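Local coordinates for exoenzyme S (Pseudomonas aeruginosa, PDB 6GN8), which is a secreted bacterial toxin that probably combines GTPase-activating and ADP-ribosyltransferase activities, the present chain holding the ADP-ribosyltransferase domain, at residues Y63-R76 with V126-N138. The protein carries 2 engineered substitutions. Residues are numbered along the deposited sequence; the frame is centred on the assembly and turned at random. Where two conformers were deposited one is given.
Sequences YTGIHYADLNRALR and VGHDDGYLSTSLN
Arg76 and Asp129 form the salt bridge between helix 54-77 and the loop that links strands 126-128 and 133-136. The Arg76 chain, extended from CG to NE, carries its guanidinium to Asp129. Arg76 NE lies 2.8 Å from Asp129 OD1 on a nearly straight bond (173°) and meets the syn lone pair; the bond from Arg76 NH2 to Asp129 OD2 (3.1 Å) is weak, bent to 124°, and the two planes stand 49° apart. OD1 also accepts Gly131 N on its anti side, closing an Asx turn. Gly131, having no side chain, lets the loop come close, with its CA 4.5 Å from Asn72 CA.

Among neutral groups, Asn72 serves both segments with its amide. Asn72 OD1 accepts Tyr132 N at 2.8 Å, the donor standing well above the carbonyl plane, while Asn72 ND2 donates a hydrogen bond to Tyr63 OH, 3.0 Å away. Tyr63 OH in turn donates to Ser134 OG at 2.7 Å, completing a chain of hydrogen bonds from the helix to strand 133-136. One water joins Arg76 NH2, Tyr132 O and Ser134 N.

The apolar part centres on Tyr132. Leu75 CD1 packs 3.8 Å from Tyr132 CD1, and Leu71 CD2 and the Tyr63 ring also approach obliquely. Met92 of helix 83-99 adds to this core, and Tyr132 OH is hydrogen-bonded to Asp89 OD1.

Two donors on OD1 should favour a charged Asp129; directional bonds and packing thus join the helix to the connection between edge strands of the ADP-ribosyltransferase domain's two sheets.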
loop_
_atom_site.group_PDB
_atom_site.type_symbol
_atom_site.label_atom_id
_atom_site.label_comp_id
_atom_site.label_asym_id
_atom_site.label_seq_id
_atom_site.Cartn_x
_atom_site.Cartn_y
_atom_site.Cartn_z
ATOM N N TYR C 63 -22.911 25.144 30.394
ATOM C CA TYR C 63 -22.108 25.396 29.196
ATOM C C TYR C 63 -22.993 25.374 27.956
ATOM O O TYR C 63 -23.010 26.353 27.226
ATOM C CB TYR C 63 -20.960 24.345 29.067
ATOM C CG TYR C 63 -20.216 24.369 27.742
ATOM C CD1 TYR C 63 -20.688 23.661 26.643
ATOM C CD2 TYR C 63 -19.012 25.062 27.606
ATOM C CE1 TYR C 63 -20.034 23.709 25.420
ATOM C CE2 TYR C 63 -18.334 25.096 26.392
ATOM C CZ TYR C 63 -18.850 24.415 25.299
ATOM O OH TYR C 63 -18.223 24.459 24.075
ATOM N N THR C 64 -23.707 24.262 27.705
ATOM C CA THR C 64 -24.479 24.082 26.471
ATOM C C THR C 64 -25.517 25.169 26.305
ATOM O O THR C 64 -25.601 25.747 25.216
ATOM C CB THR C 64 -25.084 22.674 26.384
ATOM O OG1 THR C 64 -24.027 21.730 26.590
ATOM C CG2 THR C 64 -25.733 22.399 25.035
ATOM N N GLY C 65 -26.259 25.464 27.370
ATOM C CA GLY C 65 -27.310 26.466 27.339
ATOM C C GLY C 65 -26.864 27.889 27.062
ATOM O O GLY C 65 -27.519 28.583 26.269
ATOM N N ILE C 66 -25.767 28.371 27.719
ATOM C CA ILE C 66 -25.361 29.762 27.489
ATOM C C ILE C 66 -23.882 30.086 27.780
ATOM O O ILE C 66 -23.329 30.983 27.141
ATOM C CB ILE C 66 -26.290 30.709 28.327
ATOM C CG1 ILE C 66 -26.244 32.161 27.792
ATOM C CG2 ILE C 66 -26.038 30.629 29.841
ATOM C CD1 ILE C 66 -27.471 32.986 28.064
ATOM N N HIS C 67 -23.272 29.420 28.758
ATOM C CA HIS C 67 -21.926 29.777 29.216
ATOM C C HIS C 67 -20.811 29.386 28.279
ATOM O O HIS C 67 -19.683 29.767 28.538
ATOM C CB HIS C 67 -21.652 29.193 30.595
ATOM C CG HIS C 67 -22.403 29.880 31.687
ATOM N ND1 HIS C 67 -23.687 29.502 32.022
ATOM C CD2 HIS C 67 -22.013 30.884 32.504
ATOM C CE1 HIS C 67 -24.050 30.289 33.021
ATOM N NE2 HIS C 67 -23.076 31.140 33.344
ATOM N N TYR C 68 -21.107 28.685 27.177
ATOM C CA TYR C 68 -20.088 28.277 26.217
ATOM C C TYR C 68 -19.370 29.503 25.667
ATOM O O TYR C 68 -18.148 29.491 25.554
ATOM C CB TYR C 68 -20.685 27.412 25.066
ATOM C CG TYR C 68 -21.762 28.103 24.247
ATOM C CD1 TYR C 68 -23.105 28.020 24.610
ATOM C CD2 TYR C 68 -21.437 28.856 23.116
ATOM C CE1 TYR C 68 -24.097 28.688 23.882
ATOM C CE2 TYR C 68 -22.424 29.496 22.358
ATOM C CZ TYR C 68 -23.749 29.428 22.762
ATOM O OH TYR C 68 -24.723 30.066 22.036
ATOM N N ALA C 69 -20.131 30.573 25.354
ATOM C CA ALA C 69 -19.594 31.776 24.752
ATOM C C ALA C 69 -18.561 32.434 25.669
ATOM O O ALA C 69 -17.408 32.561 25.264
ATOM C CB ALA C 69 -20.714 32.745 24.393
ATOM N N ASP C 70 -18.929 32.757 26.911
ATOM C CA ASP C 70 -17.977 33.399 27.810
ATOM C C ASP C 70 -16.793 32.460 28.191
ATOM O O ASP C 70 -15.641 32.920 28.155
ATOM C CB ASP C 70 -18.678 33.972 29.063
ATOM C CG ASP C 70 -19.241 32.948 30.040
ATOM O OD1 ASP C 70 -18.474 32.474 30.919
ATOM O OD2 ASP C 70 -20.449 32.647 29.950
ATOM N N LEU C 71 -17.066 31.160 28.504
ATOM C CA LEU C 71 -16.011 30.213 28.911
ATOM C C LEU C 71 -14.938 30.004 27.815
ATOM O O LEU C 71 -13.746 30.194 28.092
ATOM C CB LEU C 71 -16.583 28.853 29.378
ATOM C CG LEU C 71 -15.555 27.775 29.743
ATOM C CD1 LEU C 71 -14.664 28.195 30.913
ATOM C CD2 LEU C 71 -16.225 26.503 30.085
ATOM N N ASN C 72 -15.362 29.619 26.605
ATOM C CA ASN C 72 -14.491 29.356 25.440
ATOM C C ASN C 72 -13.678 30.591 25.024
ATOM O O ASN C 72 -12.532 30.438 24.604
ATOM C CB ASN C 72 -15.310 28.821 24.265
ATOM C CG ASN C 72 -15.696 27.363 24.429
ATOM O OD1 ASN C 72 -15.121 26.594 25.220
ATOM N ND2 ASN C 72 -16.668 26.938 23.673
ATOM N N ARG C 73 -14.269 31.807 25.165
ATOM C CA ARG C 73 -13.601 33.079 24.877
ATOM C C ARG C 73 -12.420 33.241 25.838
ATOM O O ARG C 73 -11.342 33.652 25.421
ATOM C CB ARG C 73 -14.616 34.235 25.029
ATOM C CG ARG C 73 -14.091 35.660 24.826
ATOM C CD ARG C 73 -15.230 36.675 24.844
ATOM N NE ARG C 73 -15.743 36.950 26.192
ATOM C CZ ARG C 73 -17.015 36.810 26.574
ATOM N NH1 ARG C 73 -17.378 37.108 27.813
ATOM N NH2 ARG C 73 -17.932 36.377 25.714
ATOM N N ALA C 74 -12.632 32.904 27.128
ATOM C CA ALA C 74 -11.608 33.028 28.159
ATOM C C ALA C 74 -10.472 31.994 27.964
ATOM O O ALA C 74 -9.303 32.343 28.133
ATOM C CB ALA C 74 -12.224 32.891 29.537
ATOM N N LEU C 75 -10.824 30.747 27.597
ATOM C CA LEU C 75 -9.884 29.652 27.347
ATOM C C LEU C 75 -9.035 29.952 26.123
ATOM O O LEU C 75 -7.820 29.777 26.155
ATOM C CB LEU C 75 -10.640 28.314 27.147
ATOM C CG LEU C 75 -11.326 27.673 28.376
ATOM C CD1 LEU C 75 -12.335 26.575 27.934
ATOM C CD2 LEU C 75 -10.308 27.065 29.327
ATOM N N ARG C 76 -9.690 30.419 25.049
ATOM C CA ARG C 76 -9.081 30.742 23.757
ATOM C C ARG C 76 -8.150 31.942 23.876
ATOM O O ARG C 76 -7.075 31.919 23.283
ATOM C CB ARG C 76 -10.165 30.975 22.674
ATOM C CG ARG C 76 -10.726 29.673 22.130
ATOM C CD ARG C 76 -11.997 29.857 21.314
ATOM N NE ARG C 76 -12.571 28.555 20.968
ATOM C CZ ARG C 76 -13.851 28.325 20.694
ATOM N NH1 ARG C 76 -14.727 29.322 20.687
ATOM N NH2 ARG C 76 -14.267 27.094 20.429
ATOM N N VAL C 126 -1.998 17.719 12.705
ATOM C CA VAL C 126 -2.917 17.831 13.813
ATOM C C VAL C 126 -2.693 19.155 14.573
ATOM O O VAL C 126 -1.588 19.717 14.581
ATOM C CB VAL C 126 -2.969 16.587 14.757
ATOM C CG1 VAL C 126 -2.356 15.348 14.126
ATOM C CG2 VAL C 126 -2.408 16.854 16.146
ATOM N N GLY C 127 -3.805 19.653 15.116
ATOM C CA GLY C 127 -3.915 20.850 15.942
ATOM C C GLY C 127 -5.110 20.730 16.874
ATOM O O GLY C 127 -5.791 19.704 16.861
ATOM N N HIS C 128 -5.389 21.762 17.684
ATOM C CA HIS C 128 -6.525 21.710 18.614
ATOM C C HIS C 128 -7.073 23.090 18.970
ATOM O O HIS C 128 -6.364 24.096 18.892
ATOM C CB HIS C 128 -6.151 20.959 19.910
ATOM C CG HIS C 128 -5.126 21.643 20.766
ATOM N ND1 HIS C 128 -3.884 21.073 20.991
ATOM C CD2 HIS C 128 -5.205 22.807 21.459
ATOM C CE1 HIS C 128 -3.244 21.917 21.787
ATOM N NE2 HIS C 128 -3.995 22.983 22.083
ATOM N N ASP C 129 -8.326 23.115 19.422
ATOM C CA ASP C 129 -8.969 24.332 19.906
ATOM C C ASP C 129 -8.706 24.443 21.426
ATOM O O ASP C 129 -8.791 23.440 22.132
ATOM C CB ASP C 129 -10.483 24.304 19.573
ATOM C CG ASP C 129 -11.181 25.640 19.695
ATOM O OD1 ASP C 129 -10.969 26.332 20.715
ATOM O OD2 ASP C 129 -11.951 25.992 18.775
ATOM N N ASP C 130 -8.376 25.644 21.934
ATOM C CA ASP C 130 -8.135 25.798 23.375
ATOM C C ASP C 130 -9.444 25.724 24.162
ATOM O O ASP C 130 -9.442 25.311 25.330
ATOM C CB ASP C 130 -7.378 27.092 23.689
ATOM C CG ASP C 130 -5.883 27.025 23.442
ATOM O OD1 ASP C 130 -5.370 25.912 23.130
ATOM O OD2 ASP C 130 -5.217 28.075 23.574
ATOM N N GLY C 131 -10.543 26.113 23.518
ATOM C CA GLY C 131 -11.869 26.012 24.108
ATOM C C GLY C 131 -12.459 24.638 23.871
ATOM O O GLY C 131 -11.864 23.813 23.174
ATOM N N TYR C 132 -13.634 24.373 24.450
ATOM C CA TYR C 132 -14.359 23.123 24.185
ATOM C C TYR C 132 -14.901 23.203 22.751
ATOM O O TYR C 132 -15.118 24.314 22.245
ATOM C CB TYR C 132 -15.484 22.913 25.212
ATOM C CG TYR C 132 -14.954 22.587 26.588
ATOM C CD1 TYR C 132 -14.647 23.597 27.498
ATOM C CD2 TYR C 132 -14.756 21.267 26.986
ATOM C CE1 TYR C 132 -14.094 23.303 28.744
ATOM C CE2 TYR C 132 -14.215 20.961 28.236
ATOM C CZ TYR C 132 -13.903 21.983 29.115
ATOM O OH TYR C 132 -13.413 21.687 30.354
ATOM N N LEU C 133 -15.057 22.050 22.081
ATOM C CA LEU C 133 -15.539 21.996 20.698
ATOM C C LEU C 133 -16.972 21.424 20.611
ATOM O O LEU C 133 -17.208 20.206 20.693
ATOM C CB LEU C 133 -14.584 21.187 19.806
ATOM C CG LEU C 133 -14.719 21.424 18.296
ATOM C CD1 LEU C 133 -13.971 22.680 17.874
ATOM C CD2 LEU C 133 -14.189 20.253 17.509
ATOM N N SER C 134 -17.917 22.336 20.437
ATOM C CA SER C 134 -19.326 22.038 20.261
ATOM C C SER C 134 -19.572 21.676 18.797
ATOM O O SER C 134 -19.161 22.379 17.856
ATOM C CB SER C 134 -20.187 23.230 20.686
ATOM O OG SER C 134 -19.824 23.692 21.983
ATOM N N THR C 135 -20.190 20.536 18.613
ATOM C CA THR C 135 -20.582 20.061 17.300
ATOM C C THR C 135 -22.043 19.645 17.462
ATOM O O THR C 135 -22.534 19.540 18.595
ATOM C CB THR C 135 -19.637 18.958 16.786
ATOM O OG1 THR C 135 -19.832 17.785 17.545
ATOM C CG2 THR C 135 -18.158 19.342 16.813
ATOM N N SER C 136 -22.743 19.457 16.349
ATOM C CA SER C 136 -24.146 19.098 16.360
ATOM C C SER C 136 -24.371 17.875 15.448
ATOM O O SER C 136 -23.718 17.772 14.414
ATOM C CB SER C 136 -24.964 20.308 15.902
ATOM O OG SER C 136 -26.136 19.992 15.159
ATOM N N LEU C 137 -25.308 16.981 15.822
ATOM C CA LEU C 137 -25.727 15.804 15.025
ATOM C C LEU C 137 -26.682 16.227 13.922
ATOM O O LEU C 137 -26.902 15.481 12.979
ATOM C CB LEU C 137 -26.418 14.735 15.891
ATOM C CG LEU C 137 -25.561 13.682 16.563
ATOM C CD1 LEU C 137 -26.365 12.924 17.568
ATOM C CD2 LEU C 137 -24.965 12.699 15.554
ATOM N N ASN C 138 -27.262 17.419 14.068
ATOM C CA ASN C 138 -28.204 18.048 13.147
ATOM C C ASN C 138 -27.421 18.821 12.037
ATOM O O ASN C 138 -26.787 19.819 12.381
ATOM C CB ASN C 138 -29.102 18.986 13.976
ATOM C CG ASN C 138 -30.367 19.434 13.326
ATOM O OD1 ASN C 138 -30.434 19.663 12.114
ATOM N ND2 ASN C 138 -31.402 19.593 14.138
HETATM O O HOH W 1 -4.598 30.575 25.273
HETATM O O HOH W 2 -16.958 25.460 20.605
HETATM O O HOH W 3 -6.097 29.966 21.735
#